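Local coordinates for sugar ABC transporter (Sugar-binding protein) (Bacillus halodurans, PDB 4YO7) that binds myo-inositol between its two lobes, probably as the solute-binding component of an ABC-type sugar transporter, at residues Ser51-Asp56 against Ala132-Asp137. Numbering follows the deposited sequence.
Sequences SISNLD and ANRTFD. With INS (1,2,3,4,5,6-hexahydroxy-cyclohexane), chain F.
The hydroxyl of S53 lies over one face of the R134 guanidinium, its OG 3.0 Å above the plane and displaced toward the rim. The angles to NH1 and NH2 are too poor for hydrogen bonds; S53 OG bonds instead to N108, and R134 NH1 to the carbonyl of P109. The R134 side chain runs extended from CG to NE, which carries its flat end across to the 51-56 segment and turns an edge to the bound myo-inositol. There NH2 gives an almost straight bond to O1 of the ligand (2.7 Å, 171°), while NE donates to the adjacent O6 at 3.0 Å. D56 takes the same O1 on its OD2 and the neighbouring O2 on OD1, 2.8 Å away. D56 OD2 lies 4.1 Å from R134 NH2, beyond a salt bridge, so O1 links the two opposite charges, giving to one and accepting from the other. The N133 amide spans O6 and O5: OD1 accepts from O6 and ND2 donates to O5. O6 is thereby held by N133 and R134 together. A leucine in place of R134 would probably cost O1 and O6 the N-H donors they have here and leave the D56 carboxylate without this nearby positive charge. D262, R186, N236 and Q282 add further hydrogen bonds to the ligand. D56 also N-caps helix 57-70, its OD1 accepting from L59 N. Both segments run off the C-terminal ends of parallel strands, 46-52 and 129-132, forming one wall of the inositol pocket in this periplasmic binding protein fold; strand 104-107 lies between them in the sheet, and F136 packs on helix 112-125.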
loop_
_atom_site.group_PDB
_atom_site.type_symbol
_atom_site.label_atom_id
_atom_site.label_comp_id
_atom_site.label_asym_id
_atom_site.label_seq_id
_atom_site.Cartn_x
_atom_site.Cartn_y
_atom_site.Cartn_z
ATOM N N SER A 51 -5.653 -14.602 1.983
ATOM C CA SER A 51 -5.507 -13.978 3.297
ATOM C C SER A 51 -4.998 -12.564 3.125
ATOM O O SER A 51 -3.832 -12.364 2.800
ATOM C CB SER A 51 -4.563 -14.775 4.194
ATOM O OG SER A 51 -4.354 -14.110 5.449
ATOM N N ILE A 52 -5.890 -11.595 3.354
ATOM C CA ILE A 52 -5.514 -10.194 3.266
ATOM C C ILE A 52 -5.076 -9.748 4.664
ATOM O O ILE A 52 -5.597 -10.242 5.645
ATOM C CB ILE A 52 -6.670 -9.333 2.711
ATOM C CG1 ILE A 52 -6.164 -7.965 2.251
ATOM C CG2 ILE A 52 -7.824 -9.207 3.707
ATOM C CD1 ILE A 52 -7.124 -7.255 1.321
ATOM N N SER A 53 -4.090 -8.864 4.760
ATOM C CA SER A 53 -3.591 -8.460 6.083
ATOM C C SER A 53 -4.670 -7.845 6.967
ATOM O O SER A 53 -4.722 -8.143 8.153
ATOM C CB SER A 53 -2.412 -7.473 5.960
ATOM O OG SER A 53 -2.810 -6.271 5.345
ATOM N N ASN A 54 -5.496 -6.987 6.384
ATOM C CA ASN A 54 -6.574 -6.307 7.085
ATOM C C ASN A 54 -7.335 -5.491 6.064
ATOM O O ASN A 54 -6.887 -5.368 4.924
ATOM C CB ASN A 54 -6.049 -5.444 8.257
ATOM C CG ASN A 54 -5.430 -4.120 7.825
ATOM O OD1 ASN A 54 -4.607 -4.034 6.896
ATOM N ND2 ASN A 54 -5.799 -3.082 8.536
ATOM N N LEU A 55 -8.494 -4.971 6.460
ATOM C CA LEU A 55 -9.333 -4.182 5.562
ATOM C C LEU A 55 -9.214 -2.692 5.866
ATOM O O LEU A 55 -10.170 -2.038 6.280
ATOM C CB LEU A 55 -10.782 -4.665 5.648
ATOM C CG LEU A 55 -10.929 -6.104 5.134
ATOM C CD1 LEU A 55 -12.337 -6.602 5.434
ATOM C CD2 LEU A 55 -10.645 -6.227 3.656
ATOM N N ASP A 56 -8.030 -2.146 5.632
ATOM C CA ASP A 56 -7.830 -0.720 5.836
ATOM C C ASP A 56 -8.351 0.072 4.623
ATOM O O ASP A 56 -8.953 -0.515 3.713
ATOM C CB ASP A 56 -6.357 -0.422 6.169
ATOM C CG ASP A 56 -5.370 -0.817 5.068
ATOM O OD1 ASP A 56 -5.688 -0.677 3.877
ATOM O OD2 ASP A 56 -4.220 -1.223 5.412
ATOM N N ALA A 132 0.414 -10.407 -2.914
ATOM C CA ALA A 132 -0.235 -9.202 -3.374
ATOM C C ALA A 132 0.092 -8.000 -2.492
ATOM O O ALA A 132 -0.001 -8.085 -1.263
ATOM C CB ALA A 132 -1.740 -9.403 -3.426
ATOM N N ASN A 133 0.479 -6.910 -3.173
ATOM C CA ASN A 133 0.586 -5.552 -2.662
ATOM C C ASN A 133 1.706 -5.253 -1.661
ATOM O O ASN A 133 2.289 -4.188 -1.731
ATOM C CB ASN A 133 -0.768 -5.142 -2.076
ATOM C CG ASN A 133 -0.696 -3.870 -1.263
ATOM O OD1 ASN A 133 -0.531 -3.928 -0.050
ATOM N ND2 ASN A 133 -0.848 -2.726 -1.913
ATOM N N ARG A 134 2.005 -6.165 -0.743
ATOM C CA ARG A 134 3.142 -5.993 0.170
ATOM C C ARG A 134 4.244 -6.994 -0.139
ATOM O O ARG A 134 4.033 -8.197 -0.087
ATOM C CB ARG A 134 2.705 -6.145 1.622
ATOM C CG ARG A 134 1.681 -5.160 2.063
ATOM C CD ARG A 134 1.235 -5.491 3.454
ATOM N NE ARG A 134 0.306 -4.528 4.029
ATOM C CZ ARG A 134 -0.125 -4.586 5.289
ATOM N NH1 ARG A 134 0.271 -5.573 6.098
ATOM N NH2 ARG A 134 -0.936 -3.656 5.748
ATOM N N THR A 135 5.435 -6.483 -0.394
ATOM C CA THR A 135 6.581 -7.320 -0.669
ATOM C C THR A 135 7.436 -7.440 0.598
ATOM O O THR A 135 7.130 -6.870 1.649
ATOM C CB THR A 135 7.395 -6.763 -1.874
ATOM O OG1 THR A 135 8.329 -7.753 -2.322
ATOM C CG2 THR A 135 8.134 -5.456 -1.560
ATOM N N PHE A 136 8.510 -8.197 0.482
ATOM C CA PHE A 136 9.378 -8.509 1.600
ATOM C C PHE A 136 10.641 -9.101 1.038
ATOM O O PHE A 136 10.644 -9.592 -0.098
ATOM C CB PHE A 136 8.722 -9.499 2.544
ATOM C CG PHE A 136 8.254 -10.749 1.866
ATOM C CD1 PHE A 136 7.039 -10.787 1.220
ATOM C CD2 PHE A 136 9.017 -11.905 1.906
ATOM C CE1 PHE A 136 6.611 -11.945 0.619
ATOM C CE2 PHE A 136 8.575 -13.062 1.278
ATOM C CZ PHE A 136 7.379 -13.073 0.651
ATOM N N ASP A 137 11.723 -9.049 1.824
ATOM C CA ASP A 137 12.954 -9.718 1.448
ATOM C C ASP A 137 12.719 -11.214 1.421
ATOM O O ASP A 137 12.384 -11.820 2.448
ATOM C CB ASP A 137 14.088 -9.371 2.417
ATOM C CG ASP A 137 14.567 -7.942 2.293
ATOM O OD1 ASP A 137 14.151 -7.201 1.381
ATOM O OD2 ASP A 137 15.409 -7.559 3.127
HETATM C C1 INS F . -1.249 -0.658 3.383
HETATM C C2 INS F . -2.159 0.565 3.342
HETATM C C3 INS F . -1.428 1.699 2.624
HETATM C C4 INS F . -1.043 1.298 1.195
HETATM C C5 INS F . -0.162 0.031 1.246
HETATM C C6 INS F . -0.896 -1.089 1.970
HETATM O O1 INS F . -1.918 -1.770 4.039
HETATM O O2 INS F . -3.331 0.210 2.611
HETATM O O3 INS F . -2.336 2.839 2.617
HETATM O O4 INS F . -0.264 2.341 0.591
HETATM O O5 INS F . 0.088 -0.396 -0.105
HETATM O O6 INS F . 0.019 -2.250 2.053
#